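PDB 2PP0: L-talarate/Galactarate Dehydratase from Salmonella typhimurium, which catalyses the magnesium-dependent dehydration of L-talarate and galactarate to 5-keto-4-deoxy-D-glucarate, and also epimerises L-talarate to galactarate. Local coordinates for residues F297-A302 against K324-F329. Sequence-based numbering, arbitrary orientation.
Sequences FVQPDA and KLAPHF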
loop_
_atom_site.group_PDB
_atom_site.type_symbol
_atom_site.label_atom_id
_atom_site.label_comp_id
_atom_site.label_asym_id
_atom_site.label_seq_id
_atom_site.Cartn_x
_atom_site.Cartn_y
_atom_site.Cartn_z
ATOM N N PHE B 297 8.740 -10.427 16.000
ATOM C CA PHE B 297 9.071 -9.093 15.495
ATOM C C PHE B 297 9.729 -9.275 14.132
ATOM O O PHE B 297 10.637 -10.099 13.981
ATOM C CB PHE B 297 10.076 -8.364 16.402
ATOM C CG PHE B 297 9.472 -7.746 17.633
ATOM C CD1 PHE B 297 9.199 -8.515 18.759
ATOM C CD2 PHE B 297 9.193 -6.379 17.668
ATOM C CE1 PHE B 297 8.659 -7.934 19.905
ATOM C CE2 PHE B 297 8.652 -5.787 18.807
ATOM C CZ PHE B 297 8.384 -6.567 19.929
ATOM N N VAL B 298 9.269 -8.519 13.142
ATOM C CA VAL B 298 9.841 -8.581 11.803
ATOM C C VAL B 298 10.743 -7.360 11.667
ATOM O O VAL B 298 10.303 -6.226 11.891
ATOM C CB VAL B 298 8.737 -8.556 10.725
ATOM C CG1 VAL B 298 9.352 -8.539 9.336
ATOM C CG2 VAL B 298 7.837 -9.780 10.888
ATOM N N GLN B 299 12.003 -7.587 11.302
ATOM C CA GLN B 299 12.965 -6.499 11.188
ATOM C C GLN B 299 13.511 -6.248 9.789
ATOM O O GLN B 299 14.655 -6.604 9.476
ATOM C CB GLN B 299 14.116 -6.752 12.153
ATOM C CG GLN B 299 13.638 -6.921 13.582
ATOM C CD GLN B 299 14.754 -7.275 14.529
ATOM O OE1 GLN B 299 15.347 -8.355 14.432
ATOM N NE2 GLN B 299 15.055 -6.369 15.453
ATOM N N PRO B 300 12.702 -5.621 8.926
ATOM C CA PRO B 300 13.173 -5.351 7.574
ATOM C C PRO B 300 14.060 -4.106 7.546
ATOM O O PRO B 300 14.076 -3.310 8.489
ATOM C CB PRO B 300 11.879 -5.202 6.784
ATOM C CG PRO B 300 10.954 -4.561 7.784
ATOM C CD PRO B 300 11.288 -5.226 9.099
ATOM N N ASP B 301 14.810 -3.967 6.459
ATOM C CA ASP B 301 15.742 -2.865 6.263
ATOM C C ASP B 301 15.407 -2.337 4.871
ATOM O O ASP B 301 15.655 -3.016 3.880
ATOM C CB ASP B 301 17.167 -3.437 6.318
ATOM C CG ASP B 301 18.243 -2.386 6.148
ATOM O OD1 ASP B 301 18.196 -1.641 5.152
ATOM O OD2 ASP B 301 19.151 -2.323 7.009
ATOM N N ALA B 302 14.825 -1.143 4.787
ATOM C CA ALA B 302 14.441 -0.600 3.486
ATOM C C ALA B 302 15.599 -0.577 2.492
ATOM O O ALA B 302 15.448 -1.004 1.349
ATOM C CB ALA B 302 13.839 0.807 3.645
ATOM N N LYS B 324 4.885 -7.713 15.209
ATOM C CA LYS B 324 5.311 -6.350 15.519
ATOM C C LYS B 324 6.417 -5.988 14.533
ATOM O O LYS B 324 7.011 -6.869 13.898
ATOM C CB LYS B 324 5.868 -6.262 16.942
ATOM C CG LYS B 324 4.863 -6.532 18.060
ATOM C CD LYS B 324 3.825 -5.424 18.167
ATOM C CE LYS B 324 2.988 -5.576 19.437
ATOM N NZ LYS B 324 3.835 -5.570 20.673
ATOM N N LEU B 325 6.705 -4.695 14.418
ATOM C CA LEU B 325 7.739 -4.224 13.514
ATOM C C LEU B 325 8.864 -3.505 14.254
ATOM O O LEU B 325 8.624 -2.713 15.160
ATOM C CB LEU B 325 7.141 -3.269 12.472
ATOM C CG LEU B 325 8.091 -2.824 11.356
ATOM C CD1 LEU B 325 8.263 -3.975 10.369
ATOM C CD2 LEU B 325 7.535 -1.600 10.640
ATOM N N ALA B 326 10.099 -3.799 13.865
ATOM C CA ALA B 326 11.271 -3.161 14.450
ATOM C C ALA B 326 12.329 -3.104 13.352
ATOM O O ALA B 326 13.223 -3.959 13.284
ATOM C CB ALA B 326 11.781 -3.957 15.646
ATOM N N PRO B 327 12.232 -2.090 12.471
ATOM C CA PRO B 327 13.161 -1.885 11.353
ATOM C C PRO B 327 14.613 -1.799 11.817
ATOM O O PRO B 327 14.904 -1.365 12.936
ATOM C CB PRO B 327 12.690 -0.569 10.735
ATOM C CG PRO B 327 11.241 -0.487 11.124
ATOM C CD PRO B 327 11.257 -0.986 12.546
ATOM N N HIS B 328 15.526 -2.202 10.945
ATOM C CA HIS B 328 16.938 -2.173 11.285
ATOM C C HIS B 328 17.681 -0.970 10.716
ATOM O O HIS B 328 17.543 -0.646 9.533
ATOM C CB HIS B 328 17.609 -3.464 10.805
ATOM C CG HIS B 328 19.102 -3.391 10.765
ATOM N ND1 HIS B 328 19.799 -3.029 9.632
ATOM C CD2 HIS B 328 20.030 -3.604 11.726
ATOM C CE1 HIS B 328 21.094 -3.024 9.898
ATOM N NE2 HIS B 328 21.260 -3.369 11.161
ATOM N N PHE B 329 18.456 -0.304 11.571
ATOM C CA PHE B 329 19.278 0.827 11.143
ATOM C C PHE B 329 18.461 1.937 10.479
ATOM O O PHE B 329 17.270 2.094 10.749
ATOM C CB PHE B 329 20.350 0.289 10.178
ATOM C CG PHE B 329 21.524 1.212 9.953
ATOM C CD1 PHE B 329 22.182 1.812 11.022
ATOM C CD2 PHE B 329 22.022 1.410 8.667
ATOM C CE1 PHE B 329 23.325 2.593 10.812
ATOM C CE2 PHE B 329 23.160 2.184 8.445
ATOM C CZ PHE B 329 23.814 2.777 9.521
HETATM O O HOH W 1 15.548 -3.382 15.342
#
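Asp301 and His328 form the His-carboxylate pair just beyond the C-terminal ends of two neighbouring parallel strands in the barrel domain of this enolase-superfamily enzyme. Behind them, the strands pair in parallel at Phe297 with Lys324 and at Val298 with Leu325. Val298 N donates to Lys324 O (2.9 Å), and Ala326 N donates to Val298 O. The pairing carries on past the strands, where His328 N donates to Pro300 O (3.1 Å). Lys324 CB lies over one face of the Phe297 ring, 3.7 Å from its centroid, a CH-pi contact. On the face of Val298 and Leu325, Leu325 CD1 reaches past the strand end to Pro300 CD at 3.5 Å. Gln299 CB and CG pack against Ala326 O, with CG 3.0 Å from that oxygen. Gln299 NE2 hydrogen-bonds to the magnesium ligand Glu252.

With CG anti to the backbone N (chi1 164°), the His328 imidazole is set beside the Asp301 carboxylate. His328 ND1 donates to the anti lone pair of Asp301 OD2 at 2.8 Å; this oxygen lies in the ring plane, and the two group planes are 37° apart. Tyr80 OH also hydrogen-bonds to OD2, while OD1 caps Arg304 N at the start of a helix. These two bonds hold the carboxylate, and the ND1 bond in turn restrains the imidazole's rotation. The arrangement is consistent with Asp301 raising the basicity of His328, the proton donor/acceptor.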